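Local coordinates for protein glycoside hydrolase family 81 (Clostridium thermocellum, PDB 6FOP) that hydrolyses beta-1,3-glucans such as laminarin, as a family 81 glycoside hydrolase probably working within the clostridial cellulosome, at residues Y300-N308 against F664-S674; A492-Q502 against I576-Y587. One frame throughout, in Å; residues are numbered along the deposited sequence.

Contact 1 (Y300-N308 against F664-S674)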
loop_
_atom_site.group_PDB
_atom_site.type_symbol
_atom_site.label_atom_id
_atom_site.label_comp_id
_atom_site.label_asym_id
_atom_site.label_seq_id
_atom_site.Cartn_x
_atom_site.Cartn_y
_atom_site.Cartn_z
ATOM N N TYR A 300 -0.883 -9.777 13.138
ATOM C CA TYR A 300 -1.966 -10.304 12.329
ATOM C C TYR A 300 -1.789 -11.792 12.130
ATOM O O TYR A 300 -0.691 -12.279 12.031
ATOM C CB TYR A 300 -1.954 -9.613 10.973
ATOM C CG TYR A 300 -2.040 -8.090 11.012
ATOM C CD1 TYR A 300 -2.996 -7.430 11.770
ATOM C CD2 TYR A 300 -1.217 -7.321 10.207
ATOM C CE1 TYR A 300 -3.069 -6.028 11.784
ATOM C CE2 TYR A 300 -1.284 -5.939 10.203
ATOM C CZ TYR A 300 -2.224 -5.298 10.973
ATOM O OH TYR A 300 -2.263 -3.925 10.949
ATOM N N ARG A 301 -2.891 -12.496 11.963
ATOM C CA ARG A 301 -2.845 -13.893 11.531
ATOM C C ARG A 301 -2.757 -13.932 9.999
ATOM O O ARG A 301 -3.535 -13.300 9.286
ATOM C CB ARG A 301 -4.068 -14.644 12.030
ATOM C CG ARG A 301 -4.071 -14.827 13.527
ATOM C CD ARG A 301 -5.028 -15.917 13.990
ATOM N NE ARG A 301 -5.310 -15.818 15.420
ATOM C CZ ARG A 301 -4.495 -16.228 16.389
ATOM N NH1 ARG A 301 -3.311 -16.776 16.109
ATOM N NH2 ARG A 301 -4.863 -16.080 17.664
ATOM N N TYR A 302 -1.789 -14.709 9.531
ATOM C CA TYR A 302 -1.615 -15.016 8.126
ATOM C C TYR A 302 -2.360 -16.319 7.855
ATOM O O TYR A 302 -2.259 -17.259 8.638
ATOM C CB TYR A 302 -0.135 -15.198 7.858
ATOM C CG TYR A 302 0.236 -15.735 6.489
ATOM C CD1 TYR A 302 0.031 -14.986 5.330
ATOM C CD2 TYR A 302 0.857 -16.968 6.371
ATOM C CE1 TYR A 302 0.413 -15.448 4.093
ATOM C CE2 TYR A 302 1.254 -17.448 5.133
ATOM C CZ TYR A 302 1.036 -16.685 3.996
ATOM O OH TYR A 302 1.437 -17.153 2.771
ATOM N N HIS A 303 -3.122 -16.372 6.766
ATOM C CA HIS A 303 -3.977 -17.517 6.466
ATOM C C HIS A 303 -3.504 -18.358 5.301
ATOM O O HIS A 303 -4.267 -19.210 4.806
ATOM C CB HIS A 303 -5.408 -17.050 6.221
ATOM C CG HIS A 303 -6.003 -16.401 7.419
ATOM N ND1 HIS A 303 -6.621 -17.118 8.413
ATOM C CD2 HIS A 303 -6.022 -15.108 7.821
ATOM C CE1 HIS A 303 -7.004 -16.292 9.375
ATOM N NE2 HIS A 303 -6.662 -15.069 9.031
ATOM N N GLY A 304 -2.278 -18.132 4.846
ATOM C CA GLY A 304 -1.701 -18.900 3.751
ATOM C C GLY A 304 -2.122 -18.335 2.407
ATOM O O GLY A 304 -3.166 -17.668 2.290
ATOM N N ILE A 305 -1.331 -18.638 1.388
ATOM C CA ILE A 305 -1.761 -18.508 0.000
ATOM C C ILE A 305 -1.415 -19.801 -0.713
ATOM O O ILE A 305 -0.569 -20.570 -0.248
ATOM C CB ILE A 305 -1.120 -17.296 -0.722
ATOM C CG1 ILE A 305 0.386 -17.453 -0.909
ATOM C CG2 ILE A 305 -1.447 -15.990 0.015
ATOM C CD1 ILE A 305 0.940 -16.485 -1.898
ATOM N N LEU A 306 -1.986 -19.975 -1.894
ATOM C CA LEU A 306 -1.605 -21.086 -2.770
ATOM C C LEU A 306 -1.082 -20.557 -4.095
ATOM O O LEU A 306 -1.441 -19.457 -4.504
ATOM C CB LEU A 306 -2.784 -22.004 -3.035
ATOM C CG LEU A 306 -3.302 -22.758 -1.804
ATOM C CD1 LEU A 306 -4.639 -23.398 -2.144
ATOM C CD2 LEU A 306 -2.298 -23.798 -1.345
ATOM N N PRO A 307 -0.289 -21.382 -4.812
ATOM C CA PRO A 307 0.140 -20.996 -6.169
ATOM C C PRO A 307 -0.946 -21.189 -7.224
ATOM O O PRO A 307 -0.789 -20.724 -8.341
ATOM C CB PRO A 307 1.328 -21.928 -6.435
ATOM C CG PRO A 307 1.049 -23.115 -5.590
ATOM C CD PRO A 307 0.394 -22.598 -4.347
ATOM N N ASN A 308 -2.010 -21.879 -6.848
ATOM C CA ASN A 308 -3.156 -22.201 -7.701
ATOM C C ASN A 308 -4.128 -23.004 -6.860
ATOM O O ASN A 308 -3.749 -23.607 -5.868
ATOM C CB ASN A 308 -2.746 -23.027 -8.936
ATOM C CG ASN A 308 -1.969 -24.294 -8.578
ATOM O OD1 ASN A 308 -0.747 -24.270 -8.410
ATOM N ND2 ASN A 308 -2.671 -25.413 -8.494
ATOM N N PHE A 664 -11.299 -19.031 7.582
ATOM C CA PHE A 664 -10.264 -18.222 8.218
ATOM C C PHE A 664 -10.077 -18.515 9.701
ATOM O O PHE A 664 -9.316 -17.837 10.370
ATOM C CB PHE A 664 -10.598 -16.755 7.991
ATOM C CG PHE A 664 -10.556 -16.381 6.549
ATOM C CD1 PHE A 664 -9.338 -16.136 5.929
ATOM C CD2 PHE A 664 -11.708 -16.416 5.775
ATOM C CE1 PHE A 664 -9.280 -15.817 4.579
ATOM C CE2 PHE A 664 -11.644 -16.112 4.448
ATOM C CZ PHE A 664 -10.441 -15.814 3.852
ATOM N N SER A 665 -10.754 -19.532 10.228
ATOM C CA SER A 665 -10.661 -19.856 11.645
ATOM C C SER A 665 -9.574 -20.900 11.949
ATOM O O SER A 665 -9.433 -21.316 13.104
ATOM C CB SER A 665 -12.006 -20.337 12.172
ATOM O OG SER A 665 -12.312 -21.620 11.698
ATOM N N VAL A 666 -8.858 -21.335 10.921
ATOM C CA VAL A 666 -7.828 -22.374 11.039
ATOM C C VAL A 666 -6.558 -21.895 10.367
ATOM O O VAL A 666 -6.599 -21.471 9.204
ATOM C CB VAL A 666 -8.245 -23.671 10.313
ATOM C CG1 VAL A 666 -7.211 -24.789 10.513
ATOM C CG2 VAL A 666 -9.587 -24.133 10.765
ATOM N N THR A 667 -5.424 -22.044 11.050
ATOM C CA THR A 667 -4.125 -21.740 10.468
ATOM C C THR A 667 -3.234 -22.976 10.433
ATOM O O THR A 667 -3.599 -24.026 10.967
ATOM C CB THR A 667 -3.462 -20.564 11.188
ATOM O OG1 THR A 667 -3.355 -20.862 12.583
ATOM C CG2 THR A 667 -4.297 -19.290 11.004
ATOM N N ALA A 668 -2.059 -22.829 9.837
ATOM C CA ALA A 668 -1.123 -23.936 9.672
ATOM C C ALA A 668 0.297 -23.445 9.774
ATOM O O ALA A 668 0.585 -22.265 9.496
ATOM C CB ALA A 668 -1.331 -24.647 8.335
ATOM N N ASP A 669 1.188 -24.374 10.115
ATOM C CA ASP A 669 2.617 -24.095 10.301
ATOM C C ASP A 669 3.455 -24.192 9.013
ATOM O O ASP A 669 4.553 -24.762 8.986
ATOM C CB ASP A 669 3.203 -24.952 11.428
ATOM C CG ASP A 669 3.191 -26.446 11.140
ATOM O OD1 ASP A 669 2.658 -26.887 10.092
ATOM O OD2 ASP A 669 3.693 -27.171 12.025
ATOM N N THR A 670 2.926 -23.616 7.936
ATOM C CA THR A 670 3.593 -23.612 6.637
ATOM C C THR A 670 3.147 -22.371 5.861
ATOM O O THR A 670 2.083 -21.843 6.144
ATOM C CB THR A 670 3.293 -24.938 5.875
ATOM O OG1 THR A 670 4.308 -25.201 4.921
ATOM C CG2 THR A 670 1.927 -24.906 5.222
ATOM N N PRO A 671 3.941 -21.918 4.857
ATOM C CA PRO A 671 3.536 -20.657 4.206
ATOM C C PRO A 671 2.479 -20.820 3.118
ATOM O O PRO A 671 1.730 -19.888 2.884
ATOM C CB PRO A 671 4.821 -20.110 3.592
ATOM C CG PRO A 671 5.876 -21.117 3.825
ATOM C CD PRO A 671 5.372 -22.219 4.694
ATOM N N LEU A 672 2.414 -21.975 2.441
ATOM C CA LEU A 672 1.534 -22.132 1.277
ATOM C C LEU A 672 0.465 -23.163 1.622
ATOM O O LEU A 672 0.692 -24.368 1.571
ATOM C CB LEU A 672 2.329 -22.513 0.041
ATOM C CG LEU A 672 3.515 -21.605 -0.319
ATOM C CD1 LEU A 672 4.216 -22.143 -1.573
ATOM C CD2 LEU A 672 3.088 -20.171 -0.495
ATOM N N TYR A 673 -0.700 -22.668 2.001
ATOM C CA TYR A 673 -1.838 -23.498 2.344
ATOM C C TYR A 673 -3.117 -22.693 2.189
ATOM O O TYR A 673 -3.078 -21.469 2.078
ATOM C CB TYR A 673 -1.745 -24.044 3.768
ATOM C CG TYR A 673 -1.925 -23.001 4.862
ATOM C CD1 TYR A 673 -0.856 -22.212 5.291
ATOM C CD2 TYR A 673 -3.146 -22.853 5.494
ATOM C CE1 TYR A 673 -1.028 -21.273 6.311
ATOM C CE2 TYR A 673 -3.334 -21.938 6.508
ATOM C CZ TYR A 673 -2.272 -21.165 6.935
ATOM O OH TYR A 673 -2.501 -20.293 7.977
ATOM N N SER A 674 -4.239 -23.399 2.188
ATOM C CA SER A 674 -5.560 -22.793 2.419
ATOM C C SER A 674 -6.516 -23.867 2.925
ATOM O O SER A 674 -6.359 -25.066 2.596
ATOM C CB SER A 674 -6.134 -22.073 1.190
ATOM O OG SER A 674 -5.416 -20.883 0.897
HETATM O O HOH W 1 -2.474 -18.234 13.857
HETATM O O HOH W 2 -7.229 -19.818 7.370
HETATM O O HOH W 3 -6.571 -19.083 3.042
HETATM O O HOH W 4 -5.747 -17.608 1.594
#

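Contact 2 (A492-Q502 against I576-Y587). Unlike the reference sequence in segment 492-502: Ala492 (reference Glu).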
loop_
_atom_site.group_PDB
_atom_site.type_symbol
_atom_site.label_atom_id
_atom_site.label_comp_id
_atom_site.label_asym_id
_atom_site.label_seq_id
_atom_site.Cartn_x
_atom_site.Cartn_y
_atom_site.Cartn_z
ATOM N N ALA A 492 -6.469 3.085 -6.324
ATOM C CA ALA A 492 -7.762 2.493 -6.739
ATOM C C ALA A 492 -7.689 0.970 -6.501
ATOM O O ALA A 492 -8.225 0.477 -5.514
ATOM C CB ALA A 492 -8.094 2.897 -8.164
ATOM N N SER A 493 -6.941 0.251 -7.337
ATOM C CA SER A 493 -6.906 -1.199 -7.244
ATOM C C SER A 493 -5.972 -1.725 -6.149
ATOM O O SER A 493 -4.767 -1.959 -6.374
ATOM C CB SER A 493 -6.508 -1.826 -8.574
ATOM O OG SER A 493 -6.532 -3.268 -8.441
ATOM N N SER A 494 -6.533 -1.983 -4.967
ATOM C CA SER A 494 -5.776 -2.673 -3.924
ATOM C C SER A 494 -5.417 -4.111 -4.330
ATOM O O SER A 494 -4.417 -4.656 -3.893
ATOM C CB SER A 494 -6.514 -2.680 -2.577
ATOM O OG SER A 494 -7.716 -3.429 -2.642
ATOM N N SER A 495 -6.263 -4.718 -5.155
ATOM C CA SER A 495 -6.018 -6.087 -5.590
ATOM C C SER A 495 -4.812 -6.187 -6.511
ATOM O O SER A 495 -4.092 -7.195 -6.460
ATOM C CB SER A 495 -7.303 -6.666 -6.209
ATOM O OG SER A 495 -7.945 -5.731 -7.082
ATOM N N GLU A 496 -4.543 -5.181 -7.352
ATOM C CA GLU A 496 -3.282 -5.212 -8.109
ATOM C C GLU A 496 -2.022 -5.006 -7.245
ATOM O O GLU A 496 -0.956 -5.524 -7.573
ATOM C CB GLU A 496 -3.277 -4.258 -9.307
ATOM C CG GLU A 496 -4.052 -4.814 -10.483
ATOM C CD GLU A 496 -3.925 -4.034 -11.763
ATOM O OE1 GLU A 496 -3.610 -2.826 -11.695
ATOM O OE2 GLU A 496 -4.199 -4.626 -12.838
ATOM N N ALA A 497 -2.143 -4.290 -6.127
ATOM C CA ALA A 497 -1.038 -4.201 -5.167
ATOM C C ALA A 497 -0.822 -5.593 -4.544
ATOM O O ALA A 497 0.293 -6.122 -4.497
ATOM C CB ALA A 497 -1.364 -3.172 -4.090
ATOM N N ILE A 498 -1.912 -6.215 -4.114
ATOM C CA ILE A 498 -1.849 -7.535 -3.480
ATOM C C ILE A 498 -1.337 -8.618 -4.431
ATOM O O ILE A 498 -0.641 -9.542 -3.993
ATOM C CB ILE A 498 -3.208 -7.870 -2.826
ATOM C CG1 ILE A 498 -3.397 -7.010 -1.557
ATOM C CG2 ILE A 498 -3.372 -9.358 -2.537
ATOM C CD1 ILE A 498 -4.847 -6.884 -1.116
ATOM N N ASN A 499 -1.624 -8.480 -5.727
ATOM C CA ASN A 499 -1.060 -9.394 -6.717
ATOM C C ASN A 499 0.461 -9.363 -6.679
ATOM O O ASN A 499 1.123 -10.416 -6.774
ATOM C CB ASN A 499 -1.541 -8.997 -8.100
ATOM C CG ASN A 499 -1.078 -9.941 -9.194
ATOM O OD1 ASN A 499 -1.240 -11.167 -9.096
ATOM N ND2 ASN A 499 -0.530 -9.375 -10.254
ATOM N N ALA A 500 1.050 -8.165 -6.567
ATOM C CA ALA A 500 2.513 -8.096 -6.469
ATOM C C ALA A 500 3.003 -8.778 -5.199
ATOM O O ALA A 500 4.006 -9.496 -5.197
ATOM C CB ALA A 500 2.988 -6.662 -6.510
ATOM N N TRP A 501 2.304 -8.561 -4.096
ATOM C CA TRP A 501 2.754 -9.088 -2.828
ATOM C C TRP A 501 2.673 -10.597 -2.758
ATOM O O TRP A 501 3.633 -11.261 -2.312
ATOM C CB TRP A 501 2.016 -8.440 -1.666
ATOM C CG TRP A 501 2.012 -6.944 -1.649
ATOM C CD1 TRP A 501 1.059 -6.189 -1.068
ATOM C CD2 TRP A 501 2.946 -6.007 -2.258
ATOM N NE1 TRP A 501 1.352 -4.856 -1.200
ATOM C CE2 TRP A 501 2.487 -4.705 -1.940
ATOM C CE3 TRP A 501 4.104 -6.132 -3.028
ATOM C CZ2 TRP A 501 3.154 -3.551 -2.360
ATOM C CZ3 TRP A 501 4.772 -4.974 -3.442
ATOM C CH2 TRP A 501 4.298 -3.705 -3.099
ATOM N N GLN A 502 1.576 -11.160 -3.262
ATOM C CA GLN A 502 1.483 -12.640 -3.327
ATOM C C GLN A 502 2.558 -13.233 -4.213
ATOM O O GLN A 502 3.105 -14.285 -3.913
ATOM C CB GLN A 502 0.073 -13.112 -3.689
ATOM C CG GLN A 502 -0.381 -12.837 -5.125
ATOM C CD GLN A 502 -0.061 -13.942 -6.093
ATOM O OE1 GLN A 502 0.013 -15.113 -5.731
ATOM N NE2 GLN A 502 0.080 -13.562 -7.356
ATOM N N ILE A 576 -12.590 -3.524 -9.945
ATOM C CA ILE A 576 -11.188 -3.122 -9.894
ATOM C C ILE A 576 -10.529 -3.443 -8.566
ATOM O O ILE A 576 -9.314 -3.371 -8.493
ATOM C CB ILE A 576 -10.940 -1.629 -10.229
ATOM C CG1 ILE A 576 -11.614 -0.670 -9.215
ATOM C CG2 ILE A 576 -11.353 -1.302 -11.670
ATOM C CD1 ILE A 576 -10.777 0.550 -8.915
ATOM N N ASN A 577 -11.297 -3.742 -7.510
ATOM C CA ASN A 577 -10.716 -4.174 -6.246
ATOM C C ASN A 577 -10.783 -5.666 -6.012
ATOM O O ASN A 577 -10.513 -6.147 -4.927
ATOM C CB ASN A 577 -11.260 -3.334 -5.074
ATOM C CG ASN A 577 -10.438 -2.093 -4.890
ATOM O OD1 ASN A 577 -9.307 -2.174 -4.401
ATOM N ND2 ASN A 577 -10.928 -0.959 -5.399
ATOM N N PHE A 578 -11.191 -6.387 -7.058
ATOM C CA PHE A 578 -11.097 -7.842 -7.054
ATOM C C PHE A 578 -9.971 -8.330 -7.955
ATOM O O PHE A 578 -9.199 -9.222 -7.561
ATOM C CB PHE A 578 -12.413 -8.500 -7.515
ATOM C CG PHE A 578 -13.675 -7.980 -6.841
ATOM C CD1 PHE A 578 -13.678 -7.427 -5.573
ATOM C CD2 PHE A 578 -14.888 -8.082 -7.498
ATOM C CE1 PHE A 578 -14.848 -6.948 -5.015
ATOM C CE2 PHE A 578 -16.062 -7.597 -6.950
ATOM C CZ PHE A 578 -16.046 -7.033 -5.685
ATOM N N LEU A 579 -9.884 -7.793 -9.170
ATOM C CA LEU A 579 -8.958 -8.361 -10.152
ATOM C C LEU A 579 -7.520 -7.871 -9.915
ATOM O O LEU A 579 -7.297 -6.731 -9.450
ATOM C CB LEU A 579 -9.459 -8.093 -11.568
ATOM C CG LEU A 579 -9.253 -6.707 -12.158
ATOM C CD1 LEU A 579 -7.841 -6.536 -12.745
ATOM C CD2 LEU A 579 -10.300 -6.468 -13.243
ATOM N N PRO A 580 -6.515 -8.680 -10.244
ATOM C CA PRO A 580 -6.663 -10.048 -10.733
ATOM C C PRO A 580 -7.010 -11.002 -9.594
ATOM O O PRO A 580 -6.444 -10.930 -8.510
ATOM C CB PRO A 580 -5.282 -10.363 -11.296
ATOM C CG PRO A 580 -4.360 -9.563 -10.421
ATOM C CD PRO A 580 -5.104 -8.302 -10.076
ATOM N N ILE A 581 -7.918 -11.925 -9.872
ATOM C CA ILE A 581 -8.258 -12.950 -8.899
ATOM C C ILE A 581 -7.254 -14.095 -9.047
ATOM O O ILE A 581 -7.209 -14.741 -10.085
ATOM C CB ILE A 581 -9.740 -13.381 -9.031
ATOM C CG1 ILE A 581 -10.671 -12.161 -8.808
ATOM C CG2 ILE A 581 -10.072 -14.455 -8.020
ATOM C CD1 ILE A 581 -12.148 -12.456 -8.995
ATOM N N THR A 582 -6.450 -14.329 -8.004
ATOM C CA THR A 582 -5.457 -15.403 -7.976
ATOM C C THR A 582 -5.797 -16.305 -6.792
ATOM O O THR A 582 -6.710 -16.018 -6.014
ATOM C CB THR A 582 -4.005 -14.895 -7.833
ATOM O OG1 THR A 582 -3.721 -14.542 -6.473
ATOM C CG2 THR A 582 -3.713 -13.715 -8.778
ATOM N N ALA A 583 -5.014 -17.355 -6.597
ATOM C CA ALA A 583 -5.225 -18.203 -5.423
ATOM C C ALA A 583 -4.733 -17.575 -4.122
ATOM O O ALA A 583 -4.723 -18.235 -3.085
ATOM C CB ALA A 583 -4.583 -19.567 -5.647
ATOM N N ALA A 584 -4.307 -16.324 -4.193
ATOM C CA ALA A 584 -4.092 -15.482 -3.020
ATOM C C ALA A 584 -5.274 -14.555 -2.754
ATOM O O ALA A 584 -5.211 -13.744 -1.836
ATOM C CB ALA A 584 -2.790 -14.713 -3.168
ATOM N N SER A 585 -6.360 -14.676 -3.526
ATOM C CA SER A 585 -7.485 -13.738 -3.430
ATOM C C SER A 585 -8.607 -14.203 -2.529
ATOM O O SER A 585 -9.654 -13.558 -2.458
ATOM C CB SER A 585 -8.043 -13.385 -4.803
ATOM O OG SER A 585 -7.095 -12.726 -5.616
ATOM N N LEU A 586 -8.400 -15.285 -1.790
ATOM C CA LEU A 586 -9.441 -15.753 -0.909
ATOM C C LEU A 586 -9.794 -14.744 0.184
ATOM O O LEU A 586 -10.896 -14.795 0.730
ATOM C CB LEU A 586 -9.092 -17.107 -0.308
ATOM C CG LEU A 586 -8.948 -18.271 -1.323
ATOM C CD1 LEU A 586 -8.383 -19.518 -0.659
ATOM C CD2 LEU A 586 -10.272 -18.581 -2.016
ATOM N N TYR A 587 -8.866 -13.822 0.491
ATOM C CA TYR A 587 -9.148 -12.763 1.453
ATOM C C TYR A 587 -10.390 -11.982 1.124
ATOM O O TYR A 587 -11.011 -11.434 2.026
ATOM C CB TYR A 587 -7.958 -11.783 1.591
ATOM C CG TYR A 587 -7.774 -10.865 0.412
ATOM C CD1 TYR A 587 -8.426 -9.621 0.353
ATOM C CD2 TYR A 587 -7.037 -11.259 -0.698
ATOM C CE1 TYR A 587 -8.311 -8.811 -0.760
ATOM C CE2 TYR A 587 -6.928 -10.470 -1.812
ATOM C CZ TYR A 587 -7.568 -9.230 -1.853
ATOM O OH TYR A 587 -7.457 -8.436 -2.966
HETATM O O HOH W 5 -8.693 -6.082 -2.805
HETATM O O HOH W 6 -4.524 -9.967 -6.730
#

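Contact 1 (Y300-N308 against F664-S674)
The hydroxyl of Tyr302 donates to the backbone carbonyl of Pro671, OH to O 2.8 Å, arriving slightly tilted from the carbonyl plane. With CG anti to the backbone N (chi1 171°), the phenol reaches across to the loop that leads to Tyr673. Rings packed on backbone make up much of the rest. Tyr673 lays one face beneath the Gly304 backbone, whose CA stands 3.9 Å from the ring centroid in a CH-pi contact, while Ala668 CB covers the opposite face. Its hydroxyl is held mainly by Ser239, with a weak further bond from Ala668 N. His303 meets Phe664 in a T-shaped pair: the Phe664 edge at CD1 comes over the imidazole face, 3.7 Å from His303 CG, the planes turned 82° apart. Phe664 CB lies over the imidazole face as well. The chain here leaves strand 295-301, an edge strand of a three-stranded antiparallel sheet, and after a long and largely helical stretch returns to lie against itself as it runs into strand 673-678 of the C-terminal sheet. Leu306 straddles Tyr673 and Ser674, CD2 lying 3.7 Å from Tyr673 CA and CD1 3.9 Å from Ser674 CB. On the helical side, Ile305 CG1 touches Leu672 CD2 at 3.9 Å, with helix 494-511 packing against both residues. Waters add bridges: one joins His303 ND1 to Val666 O, another donates to both His303 O and Ser674 OG, and a third connects Arg301 NH1 with Thr667 OG1.

Contact 2 (A492-Q502 against I576-Y587)
Gln502 and Ala584 press together at one end of this contact, CB to CB at 3.3 Å. Further along the glutamine, CG still rests on the Ala584 methyl, 3.6 Å from its CB, and CD passes 3.7 Å from Thr582 OG1. A bend at chi2 (90°) folds the amide back over its own helix, where NE2 donates to Asn499 OD1 at 3.2 Å; OE1 remains beside Thr582 and Ala584. Thr582 OG1 itself accepts from Ala584 N, an ST turn at the start of the type I turn Thr582-Ser585. The helix belongs to the family 81 C-terminal domain, a member of the six-hairpin glycosidase clan, consistent with an (alpha/alpha)6 barrel, and the opposing loop joins helices 570-575 and 592-606. One turn back towards the helix start, Asn499 crosses Pro580 at about a right angle, its CG against the proline CG; the cis peptide before Pro580 shapes the loop at this point. Hydroxyls carry the helix start. Ser493 is the N-cap: its OG accepts from Glu496 N and donates to Ile576 O, at 2.8 Å and nearly in line with the carbonyl (177°). Asn577 OD1 is gripped twice by one residue, from Ser494 N at 2.8 Å and Ser494 OG at 2.7 Å, while its ND2 donates to the carbonyl of the engineered Ala492 and to Tyr551. Ser495 OG reaches Leu579 O at 2.7 Å, from above the carbonyl plane. Between these ends, Ile498 CD1 meets Tyr587 OH and CZ, and that hydroxyl shares a water with Ser494 OG and Asn577 O.

Overall arrangement
Both contacts are buried, yet contact 2 lies about 12 Å from the centre of the chain and contact 1 about 21 Å; their own centres are about 16 Å apart. Helix 494-511 serves both: its first two turns and a little more, to Gln502, lie against the loop of contact 2, and its later residues pack on Ile305, Pro671 and Leu672 of contact 1. The chemistry differs accordingly. Contact 2 has several direct bonds from side chains to backbone groups, whereas contact 1 combines a single clear hydrogen bond between its segments with aromatic packing; both add water bridges. The two meet where Ala583 CB packs against Leu306 O, and Phe664 against the backbone of Leu586.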